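Local coordinates for protein nisin leader peptide-processing serine protease NisP (Lactococcus lactis subsp. lactis, PDB 4MZD) that probably cleaves the leader peptide from the lantibiotic nisin precursor as a subtilisin-like serine protease, and also shows autocleavage near its own C terminus, at residues A[107-112]-A[158-163]; A[152-157]-A[355-360]; A[316-319]-A[325-328]. All blocks are in the same frame, centred on the assembly; numbering follows the deposited sequence.

Interaction 1: residues A[107-112]-A[158-163]; sequences HPDLSN and NGNILG
Asp109 meets residues 158-161 with both its side chain and its main chain. Asn160 N gives the shorter carboxylate bond, 2.9 Å to Asp109 OD1, reaching that oxygen from above the carboxylate plane (44° out of it). The other oxygen takes a weak bond, Ile161 N to Asp109 OD2 at 3.5 Å. In the main chain, Asn158 N donates to Asp109 O at 3.0 Å, in the carbonyl plane and on a lone pair. Gly159, with no side chain, lets Asp109 OD1 come within 3.2 Å of its CA. Tyr346 OH, outside the two loops, hydrogen-bonds both Asp109 OD2 and Asn160 ND2 and so links the loops. Behind Asp109, in a second shell, His107 ND1 accepts a hydrogen bond from Asp109 N, 3.1 Å away, in the imidazole plane, and His107 NE2 bonds Trp345 O; the ring is thus fixed at both nitrogens. His107 O accepts from both Leu110 N and Ser111 N. The joint pins the loop that follows strand 95-100 to the loop that leaves helix 147-156, away from the predicted catalytic residues. Strand 337-340 packs on His107, Asp109 and Ile161, while Leu110 rests on helix 147-156.

Interaction 2: residues A[152-157]-A[355-360]; sequences AGQITA and ATPKVS
The ammonium of Lys358 is gripped by four oxygens. Gln154 OE1 supplies the bond across this contact, 2.7 Å from Lys358 NZ, which approaches at a C=O...N angle of 158°, tilted somewhat out of the amide plane. Asp74 forms a salt bridge to the same nitrogen, and the main-chain oxygens Pro311 O and Phe354 O hydrogen-bond it as well. The residue is buried, and this set of oxygens is consistent with a charged lysine whose charge Asp74 balances. Lys358 and Gln154 lie side by side pointing the same way, and a bend at the end of the lysine chain (chi4 76°) brings NZ over to the amide oxygen. The amide cannot easily turn, since Gln154 NE2 is held by Thr339 OG1.

Beside this polar end the helices meet through carbon. Pro357 presses its ring between two neighbours: its CG lies 3.5 Å from Gln154 CB, and its CB only 3.4 Å from Ile155 CG1, tighter than usual van der Waals contact. Ile155 and Pro357 meet at about a right angle. The axes approach to 7.9 Å and run roughly parallel, at -30°. One helix starts at His147 and the other follows Ser353, both predicted triad members, as in other subtilases; the Pro357 side chain lies about 6 Å from that of Ser353. Helix 147-156 and helix 356-370 are thus joined at their facing sides in the core of the protease domain, the latter also packing through Thr356 and Val359 on strands 241-245 and 286-291.

Interaction 3: residues A[316-319]-A[325-328]; sequences ANFK and KFVS
Phe318 turns the edge of its ring to the face of Phe326 in a T-shaped pair. Phe326 CD2 sits at the rim of the Phe318 ring, in its plane, whereas Phe318 CD1 stands over one face of Phe326, displaced from the centre toward the rim. The planes lie 73° apart, with centroids 5.2 Å from each other, and the nearest carbons are Phe318 CD1 and Phe326 CD2 at 3.5 Å. The same face of Phe326 is met by the base of the other side chain: Phe318 CB lies over it, 4.1 Å from the Phe326 centroid, a CH-pi contact. Phe326 CD1 also reaches the main chain, 3.6 Å from Phe318 CA, so its ring lies against the helix backbone as well as the benzyl group. In Phe318, CG lies anti to the backbone N (chi1 -173°), which carries the ring to Phe326; the twist about CB-CG (chi2 94°) sets its plane so that an edge meets the face.

The two phenylalanines are eight residues apart, yet their CA atoms are 5.5 Å from each other. A straight helix would separate them far more, so the helical run 316-328 cannot be straight, and the pair joins its two ends. The interaction is thus apolar packing within one helical region, away from the predicted catalytic triad. Outside it, Asn317 ND2 hydrogen-bonds Asp335 OD2. The Phe326 ring also touches Tyr332 and Asp335 of helix 332-335, and Tyr331 and Trp336 on either end of it in sequence.

From the N terminus, segment 107-112 comes after strand 95-100, and interaction 1 closes its loop when the chain leaves helix 147-156 and reaches 158-163. Segment 152-157, inside that loop, opens interaction 2, which closes only at 355-360, so the two contacts cross. They also touch: Gly163 N lies 2.9 Å from Ala157 O, a probable hydrogen bond, and Leu110 packs on Gly153. Interaction 3 is a short local loop lying wholly within the long span of interaction 2, its nearest atoms about 15 Å away. Interaction 1 ties the loop after helix 147-156 to the loop after strand 95-100, and interaction 2 ties that helix to helix 356-370; interaction 3 joins the two ends of run 316-328.

Interaction 1: residues A[107-112]-A[158-163]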
ATOM      1  N   HIS A 107     -15.159  11.599  -6.243  1.00 10.14           N
ATOM      2  CA  HIS A 107     -14.005  12.332  -6.739  1.00  9.95           C
ATOM      3  C   HIS A 107     -14.002  12.284  -8.269  1.00  9.27           C
ATOM      4  O   HIS A 107     -14.078  11.204  -8.845  1.00  9.36           O
ATOM      5  CB  HIS A 107     -12.697  11.760  -6.209  1.00  9.76           C
ATOM      6  CG  HIS A 107     -11.544  12.682  -6.425  1.00  8.88           C
ATOM      7  ND1 HIS A 107     -11.075  12.994  -7.684  1.00  8.96           N
ATOM      8  CD2 HIS A 107     -10.828  13.431  -5.552  1.00  9.37           C
ATOM      9  CE1 HIS A 107     -10.094  13.873  -7.571  1.00  9.20           C
ATOM     10  NE2 HIS A 107      -9.924  14.153  -6.288  1.00  9.57           N
ATOM     11  N   PRO A 108     -13.914  13.448  -8.939  1.00 10.28           N
ATOM     12  CA  PRO A 108     -14.041  13.428 -10.402  1.00 11.08           C
ATOM     13  C   PRO A 108     -13.010  12.564 -11.135  1.00 10.21           C
ATOM     14  O   PRO A 108     -13.331  12.075 -12.220  1.00 10.55           O
ATOM     15  CB  PRO A 108     -13.899  14.910 -10.796  1.00 13.24           C
ATOM     16  CG  PRO A 108     -13.241  15.559  -9.628  1.00 15.05           C
ATOM     17  CD  PRO A 108     -13.765  14.820  -8.427  1.00 12.34           C
ATOM     18  N   ASP A 109     -11.812  12.380 -10.581  1.00  8.68           N
ATOM     19  CA  ASP A 109     -10.820  11.573 -11.276  1.00  8.64           C
ATOM     20  C   ASP A 109     -11.012  10.078 -11.034  1.00  8.30           C
ATOM     21  O   ASP A 109     -10.389   9.260 -11.717  1.00  8.79           O
ATOM     22  CB  ASP A 109      -9.404  11.942 -10.839  1.00  9.15           C
ATOM     23  CG  ASP A 109      -8.980  13.332 -11.277  1.00  9.75           C
ATOM     24  OD1 ASP A 109      -9.576  13.905 -12.218  1.00  9.69           O
ATOM     25  OD2 ASP A 109      -8.002  13.830 -10.673  1.00 11.19           O
ATOM     26  N   LEU A 110     -11.852   9.731 -10.056  1.00  7.82           N
ATOM     27  CA  LEU A 110     -11.998   8.346  -9.596  1.00  8.28           C
ATOM     28  C   LEU A 110     -13.351   7.705  -9.873  1.00  8.88           C
ATOM     29  O   LEU A 110     -13.445   6.492  -9.962  1.00  8.63           O
ATOM     30  CB  LEU A 110     -11.767   8.252  -8.084  1.00  8.24           C
ATOM     31  CG  LEU A 110     -10.467   8.847  -7.538  1.00  8.55           C
ATOM     32  CD1 LEU A 110     -10.398   8.709  -6.021  1.00  9.31           C
ATOM     33  CD2 LEU A 110      -9.261   8.204  -8.202  1.00  9.26           C
ATOM     34  N   SER A 111     -14.393   8.514 -10.011  0.52  9.45           N
ATOM     35  CA  SER A 111     -15.743   7.964 -10.030  0.52 10.40           C
ATOM     36  C   SER A 111     -15.960   6.933 -11.140  0.52 10.54           C
ATOM     37  O   SER A 111     -16.671   5.944 -10.941  0.52 11.54           O
ATOM     38  CB  SER A 111     -16.785   9.080 -10.101  0.52 11.34           C
ATOM     39  OG  SER A 111     -16.609   9.878 -11.258  0.52 11.85           O
ATOM     40  N   ASN A 112     -15.339   7.150 -12.298  1.00  9.74           N
ATOM     41  CA  ASN A 112     -15.508   6.239 -13.426  1.00 10.77           C
ATOM     42  C   ASN A 112     -14.730   4.933 -13.294  1.00 10.23           C
ATOM     43  O   ASN A 112     -14.864   4.050 -14.140  1.00 11.61           O
ATOM     44  CB  ASN A 112     -15.151   6.940 -14.737  1.00 13.54           C
ATOM     45  CG  ASN A 112     -16.175   7.973 -15.139  1.00 18.24           C
ATOM     46  OD1 ASN A 112     -17.266   8.032 -14.574  1.00 21.16           O
ATOM     47  ND2 ASN A 112     -15.835   8.787 -16.134  1.00 19.84           N
ATOM     48  N   ASN A 158      -7.946   9.116 -13.422  1.00  7.81           N
ATOM     49  CA  ASN A 158      -8.047   9.287 -14.856  1.00  8.59           C
ATOM     50  C   ASN A 158      -8.654  10.633 -15.187  1.00  8.58           C
ATOM     51  O   ASN A 158      -9.771  10.724 -15.684  1.00 10.34           O
ATOM     52  CB  ASN A 158      -8.878   8.154 -15.449  1.00  9.56           C
ATOM     53  CG  ASN A 158      -8.787   8.096 -16.955  1.00 10.61           C
ATOM     54  OD1 ASN A 158      -7.923   8.730 -17.559  1.00 11.47           O
ATOM     55  ND2 ASN A 158      -9.666   7.315 -17.573  1.00 11.93           N
ATOM     56  N   GLY A 159      -7.917  11.694 -14.912  1.00  9.09           N
ATOM     57  CA  GLY A 159      -8.456  13.019 -15.136  1.00  9.73           C
ATOM     58  C   GLY A 159      -7.384  14.070 -14.982  1.00  9.83           C
ATOM     59  O   GLY A 159      -6.435  14.129 -15.763  1.00 11.04           O
ATOM     60  N   ASN A 160      -7.523  14.902 -13.959  1.00  9.18           N
ATOM     61  CA  ASN A 160      -6.573  15.988 -13.761  1.00  9.22           C
ATOM     62  C   ASN A 160      -5.197  15.484 -13.331  1.00  9.33           C
ATOM     63  O   ASN A 160      -4.179  16.138 -13.593  1.00  9.75           O
ATOM     64  CB  ASN A 160      -7.152  17.005 -12.784  1.00  9.83           C
ATOM     65  CG  ASN A 160      -8.544  17.455 -13.188  1.00 10.54           C
ATOM     66  OD1 ASN A 160      -8.801  17.733 -14.359  1.00 11.37           O
ATOM     67  ND2 ASN A 160      -9.452  17.518 -12.227  1.00 11.25           N
ATOM     68  N   ILE A 161      -5.180  14.331 -12.660  1.00  9.07           N
ATOM     69  CA  ILE A 161      -3.962  13.542 -12.505  1.00  9.03           C
ATOM     70  C   ILE A 161      -4.226  12.153 -13.061  1.00  8.08           C
ATOM     71  O   ILE A 161      -5.381  11.772 -13.306  1.00  8.52           O
ATOM     72  CB  ILE A 161      -3.470  13.436 -11.037  1.00  9.48           C
ATOM     73  CG1 ILE A 161      -4.420  12.599 -10.183  1.00 10.74           C
ATOM     74  CG2 ILE A 161      -3.242  14.808 -10.439  1.00 11.29           C
ATOM     75  CD1 ILE A 161      -3.821  12.187  -8.870  1.00 12.88           C
ATOM     76  N   LEU A 162      -3.145  11.408 -13.261  1.00  7.89           N
ATOM     77  CA  LEU A 162      -3.212  10.040 -13.764  1.00  8.13           C
ATOM     78  C   LEU A 162      -2.592   9.074 -12.767  1.00  8.02           C
ATOM     79  O   LEU A 162      -1.513   9.330 -12.211  1.00  8.68           O
ATOM     80  CB  LEU A 162      -2.453   9.916 -15.085  1.00  9.24           C
ATOM     81  CG  LEU A 162      -3.074  10.700 -16.238  1.00 10.07           C
ATOM     82  CD1 LEU A 162      -2.154  10.687 -17.445  1.00 11.70           C
ATOM     83  CD2 LEU A 162      -4.451  10.166 -16.600  1.00  9.98           C
ATOM     84  N   GLY A 163      -3.266   7.955 -12.549  1.00  7.41           N
ATOM     85  CA  GLY A 163      -2.691   6.844 -11.816  1.00  7.36           C
ATOM     86  C   GLY A 163      -1.813   5.998 -12.718  1.00  6.92           C
ATOM     87  O   GLY A 163      -1.606   6.338 -13.890  1.00  8.01           O
TER

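Interaction 2: residues A[152-157]-A[355-360]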
ATOM      1  N   ALA A 152      -6.104   5.283  -3.789  1.00  6.57           N
ATOM      2  CA  ALA A 152      -6.863   4.945  -4.992  1.00  6.96           C
ATOM      3  C   ALA A 152      -6.405   5.747  -6.203  1.00  6.68           C
ATOM      4  O   ALA A 152      -6.307   5.199  -7.303  1.00  7.10           O
ATOM      5  CB  ALA A 152      -8.347   5.138  -4.765  1.00  7.44           C
ATOM      6  N   GLY A 153      -6.125   7.032  -6.012  1.00  7.11           N
ATOM      7  CA  GLY A 153      -5.687   7.856  -7.123  1.00  7.51           C
ATOM      8  C   GLY A 153      -4.413   7.330  -7.763  1.00  6.88           C
ATOM      9  O   GLY A 153      -4.254   7.391  -8.990  1.00  7.08           O
ATOM     10  N   GLN A 154      -3.502   6.811  -6.942  1.00  6.41           N
ATOM     11  CA  GLN A 154      -2.254   6.267  -7.460  1.00  6.83           C
ATOM     12  C   GLN A 154      -2.486   5.068  -8.371  1.00  6.45           C
ATOM     13  O   GLN A 154      -1.688   4.814  -9.279  1.00  7.03           O
ATOM     14  CB  GLN A 154      -1.322   5.870  -6.314  1.00  6.93           C
ATOM     15  CG  GLN A 154      -0.864   7.054  -5.499  1.00  7.74           C
ATOM     16  CD  GLN A 154      -0.018   7.977  -6.324  1.00  8.44           C
ATOM     17  OE1 GLN A 154       1.091   7.619  -6.711  1.00  9.88           O
ATOM     18  NE2 GLN A 154      -0.560   9.153  -6.657  1.00  9.28           N
ATOM     19  N   ILE A 155      -3.549   4.310  -8.109  1.00  6.24           N
ATOM     20  CA  ILE A 155      -3.883   3.180  -8.953  1.00  6.82           C
ATOM     21  C   ILE A 155      -4.567   3.619 -10.246  1.00  7.07           C
ATOM     22  O   ILE A 155      -4.158   3.203 -11.331  1.00  8.06           O
ATOM     23  CB  ILE A 155      -4.812   2.174  -8.228  1.00  7.14           C
ATOM     24  CG1 ILE A 155      -4.186   1.722  -6.907  1.00  7.66           C
ATOM     25  CG2 ILE A 155      -5.095   0.971  -9.112  1.00  8.27           C
ATOM     26  CD1 ILE A 155      -5.075   0.837  -6.073  1.00  9.19           C
ATOM     27  N   THR A 156      -5.605   4.450 -10.128  1.00  6.99           N
ATOM     28  CA  THR A 156      -6.609   4.531 -11.178  1.00  7.01           C
ATOM     29  C   THR A 156      -7.031   5.937 -11.601  1.00  7.04           C
ATOM     30  O   THR A 156      -7.871   6.067 -12.488  1.00  7.37           O
ATOM     31  CB  THR A 156      -7.862   3.726 -10.760  1.00  7.94           C
ATOM     32  OG1 THR A 156      -8.682   3.500 -11.901  1.00  8.26           O
ATOM     33  CG2 THR A 156      -8.675   4.450  -9.678  1.00  7.95           C
ATOM     34  N   ALA A 157      -6.491   6.991 -10.994  1.00  7.15           N
ATOM     35  CA  ALA A 157      -6.947   8.331 -11.371  1.00  7.72           C
ATOM     36  C   ALA A 157      -6.901   8.503 -12.879  1.00  7.72           C
ATOM     37  O   ALA A 157      -5.938   8.113 -13.547  1.00  7.68           O
ATOM     38  CB  ALA A 157      -6.136   9.409 -10.690  1.00  7.84           C
ATOM     39  N   ALA A 355       3.662   4.116  -2.812  1.00  6.99           N
ATOM     40  CA  ALA A 355       4.459   3.270  -3.698  1.00  7.38           C
ATOM     41  C   ALA A 355       3.696   1.984  -4.016  1.00  6.96           C
ATOM     42  O   ALA A 355       3.648   1.533  -5.160  1.00  7.67           O
ATOM     43  CB  ALA A 355       5.795   2.944  -3.041  1.00  7.93           C
ATOM     44  N   THR A 356       3.098   1.404  -2.980  1.00  6.64           N
ATOM     45  CA  THR A 356       2.355   0.153  -3.069  1.00  6.74           C
ATOM     46  C   THR A 356       1.302   0.131  -4.190  1.00  6.40           C
ATOM     47  O   THR A 356       1.300  -0.783  -5.008  1.00  6.78           O
ATOM     48  CB  THR A 356       1.782  -0.186  -1.676  1.00  6.96           C
ATOM     49  OG1 THR A 356       2.869  -0.249  -0.747  1.00  7.15           O
ATOM     50  CG2 THR A 356       1.079  -1.524  -1.664  1.00  7.84           C
ATOM     51  N   PRO A 357       0.429   1.153  -4.269  1.00  6.25           N
ATOM     52  CA  PRO A 357      -0.593   1.150  -5.325  1.00  6.57           C
ATOM     53  C   PRO A 357      -0.021   1.281  -6.729  1.00  6.49           C
ATOM     54  O   PRO A 357      -0.677   0.849  -7.685  1.00  6.85           O
ATOM     55  CB  PRO A 357      -1.464   2.371  -4.982  1.00  7.03           C
ATOM     56  CG  PRO A 357      -0.603   3.218  -4.084  1.00  6.79           C
ATOM     57  CD  PRO A 357       0.166   2.210  -3.282  1.00  6.64           C
ATOM     58  N   LYS A 358       1.150   1.890  -6.873  1.00  6.60           N
ATOM     59  CA  LYS A 358       1.783   1.939  -8.185  1.00  7.02           C
ATOM     60  C   LYS A 358       2.095   0.517  -8.644  1.00  6.83           C
ATOM     61  O   LYS A 358       1.859   0.147  -9.792  1.00  7.65           O
ATOM     62  CB  LYS A 358       3.058   2.783  -8.159  1.00  7.42           C
ATOM     63  CG  LYS A 358       2.837   4.258  -7.863  1.00  7.79           C
ATOM     64  CD  LYS A 358       4.168   5.006  -7.972  1.00  8.57           C
ATOM     65  CE  LYS A 358       4.040   6.523  -7.955  1.00  8.47           C
ATOM     66  NZ  LYS A 358       3.781   7.093  -6.607  1.00  8.67           N
ATOM     67  N   VAL A 359       2.620  -0.296  -7.729  1.00  6.62           N
ATOM     68  CA  VAL A 359       2.893  -1.688  -8.030  1.00  7.08           C
ATOM     69  C   VAL A 359       1.591  -2.468  -8.258  1.00  6.79           C
ATOM     70  O   VAL A 359       1.491  -3.250  -9.207  1.00  7.54           O
ATOM     71  CB  VAL A 359       3.759  -2.321  -6.924  1.00  7.55           C
ATOM     72  CG1 VAL A 359       3.980  -3.802  -7.195  1.00  8.52           C
ATOM     73  CG2 VAL A 359       5.095  -1.584  -6.833  1.00  8.61           C
ATOM     74  N   SER A 360       0.589  -2.260  -7.407  1.00  6.96           N
ATOM     75  CA  SER A 360      -0.681  -2.973  -7.579  1.00  7.06           C
ATOM     76  C   SER A 360      -1.317  -2.710  -8.939  1.00  7.12           C
ATOM     77  O   SER A 360      -1.764  -3.632  -9.618  1.00  7.49           O
ATOM     78  CB  SER A 360      -1.676  -2.583  -6.493  1.00  7.41           C
ATOM     79  OG  SER A 360      -1.222  -3.041  -5.242  1.00  7.98           O
TER

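Interaction 3: residues A[316-319]-A[325-328]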
ATOM      1  N   ALA A 316      13.388  13.981   4.073  1.00  8.57           N
ATOM      2  CA  ALA A 316      14.722  14.430   4.469  1.00  8.88           C
ATOM      3  C   ALA A 316      14.825  15.950   4.547  1.00  8.79           C
ATOM      4  O   ALA A 316      15.419  16.490   5.483  1.00  9.40           O
ATOM      5  CB  ALA A 316      15.765  13.872   3.531  1.00 10.56           C
ATOM      6  N   ASN A 317      14.259  16.644   3.566  1.00  8.63           N
ATOM      7  CA  ASN A 317      14.318  18.101   3.573  1.00  9.03           C
ATOM      8  C   ASN A 317      13.332  18.713   4.550  1.00  9.18           C
ATOM      9  O   ASN A 317      13.634  19.705   5.201  1.00  9.90           O
ATOM     10  CB  ASN A 317      14.148  18.659   2.167  1.00  9.34           C
ATOM     11  CG  ASN A 317      15.233  18.177   1.245  1.00 10.60           C
ATOM     12  OD1 ASN A 317      16.414  18.263   1.581  1.00 12.06           O
ATOM     13  ND2 ASN A 317      14.849  17.630   0.100  1.00 12.12           N
ATOM     14  N   PHE A 318      12.152  18.112   4.669  1.00  8.57           N
ATOM     15  CA  PHE A 318      11.232  18.542   5.706  1.00  9.18           C
ATOM     16  C   PHE A 318      11.930  18.544   7.069  1.00  9.60           C
ATOM     17  O   PHE A 318      11.809  19.497   7.846  1.00 10.75           O
ATOM     18  CB  PHE A 318       9.998  17.644   5.756  1.00 10.03           C
ATOM     19  CG  PHE A 318       8.947  18.139   6.705  1.00 11.43           C
ATOM     20  CD1 PHE A 318       7.916  18.943   6.256  1.00 12.87           C
ATOM     21  CD2 PHE A 318       9.004  17.825   8.056  1.00 14.43           C
ATOM     22  CE1 PHE A 318       6.954  19.413   7.129  1.00 15.17           C
ATOM     23  CE2 PHE A 318       8.045  18.293   8.933  1.00 16.69           C
ATOM     24  CZ  PHE A 318       7.019  19.087   8.467  1.00 16.91           C
ATOM     25  N   LYS A 319      12.653  17.469   7.365  1.00  9.50           N
ATOM     26  CA  LYS A 319      13.317  17.339   8.655  1.00 10.28           C
ATOM     27  C   LYS A 319      14.470  18.321   8.841  1.00 10.41           C
ATOM     28  O   LYS A 319      14.684  18.827   9.942  1.00 12.20           O
ATOM     29  CB  LYS A 319      13.814  15.913   8.835  1.00 12.42           C
ATOM     30  CG  LYS A 319      12.712  14.928   9.062  1.00 14.42           C
ATOM     31  CD  LYS A 319      13.269  13.529   9.090  1.00 18.07           C
ATOM     32  CE  LYS A 319      12.158  12.524   9.215  1.00 20.59           C
ATOM     33  NZ  LYS A 319      11.236  12.887  10.318  1.00 22.73           N
ATOM     34  N   LYS A 325      10.009  26.556   5.759  1.00 14.31           N
ATOM     35  CA  LYS A 325      10.946  26.596   4.640  1.00 14.47           C
ATOM     36  C   LYS A 325      10.645  25.503   3.614  1.00 12.66           C
ATOM     37  O   LYS A 325      10.789  25.710   2.410  1.00 13.02           O
ATOM     38  CB  LYS A 325      12.386  26.478   5.154  1.00 16.91           C
ATOM     39  CG  LYS A 325      13.457  26.359   4.070  1.00 20.02           C
ATOM     40  CD  LYS A 325      14.864  26.488   4.650  1.00 22.27           C
ATOM     41  CE  LYS A 325      15.927  26.136   3.615  1.00 23.49           C
ATOM     42  NZ  LYS A 325      17.313  26.314   4.142  1.00 24.89           N
ATOM     43  N   PHE A 326      10.243  24.332   4.100  1.00 11.79           N
ATOM     44  CA  PHE A 326       9.844  23.231   3.230  1.00 12.01           C
ATOM     45  C   PHE A 326       8.777  23.704   2.255  1.00 12.16           C
ATOM     46  O   PHE A 326       8.826  23.412   1.059  1.00 12.10           O
ATOM     47  CB  PHE A 326       9.315  22.070   4.081  1.00 11.76           C
ATOM     48  CG  PHE A 326       8.881  20.863   3.287  1.00 11.67           C
ATOM     49  CD1 PHE A 326       9.816  20.021   2.702  1.00 11.37           C
ATOM     50  CD2 PHE A 326       7.534  20.557   3.147  1.00 12.47           C
ATOM     51  CE1 PHE A 326       9.410  18.916   1.977  1.00 11.41           C
ATOM     52  CE2 PHE A 326       7.128  19.445   2.432  1.00 12.31           C
ATOM     53  CZ  PHE A 326       8.064  18.621   1.850  1.00 11.70           C
ATOM     54  N   VAL A 327       7.808  24.443   2.778  1.00 12.92           N
ATOM     55  CA  VAL A 327       6.713  24.932   1.965  1.00 15.27           C
ATOM     56  C   VAL A 327       7.117  26.180   1.177  1.00 15.81           C
ATOM     57  O   VAL A 327       6.937  26.232  -0.035  1.00 16.31           O
ATOM     58  CB  VAL A 327       5.459  25.205   2.822  1.00 16.77           C
ATOM     59  CG1 VAL A 327       4.354  25.820   1.977  1.00 17.71           C
ATOM     60  CG2 VAL A 327       4.974  23.920   3.476  1.00 17.46           C
ATOM     61  N   SER A 328       7.679  27.177   1.852  1.00 16.27           N
ATOM     62  CA  SER A 328       7.973  28.445   1.187  1.00 17.74           C
ATOM     63  C   SER A 328       9.025  28.322   0.081  1.00 18.07           C
ATOM     64  O   SER A 328       9.007  29.088  -0.885  1.00 19.56           O
ATOM     65  CB  SER A 328       8.387  29.515   2.198  1.00 18.96           C
ATOM     66  OG  SER A 328       9.710  29.305   2.649  1.00 19.54           O
TER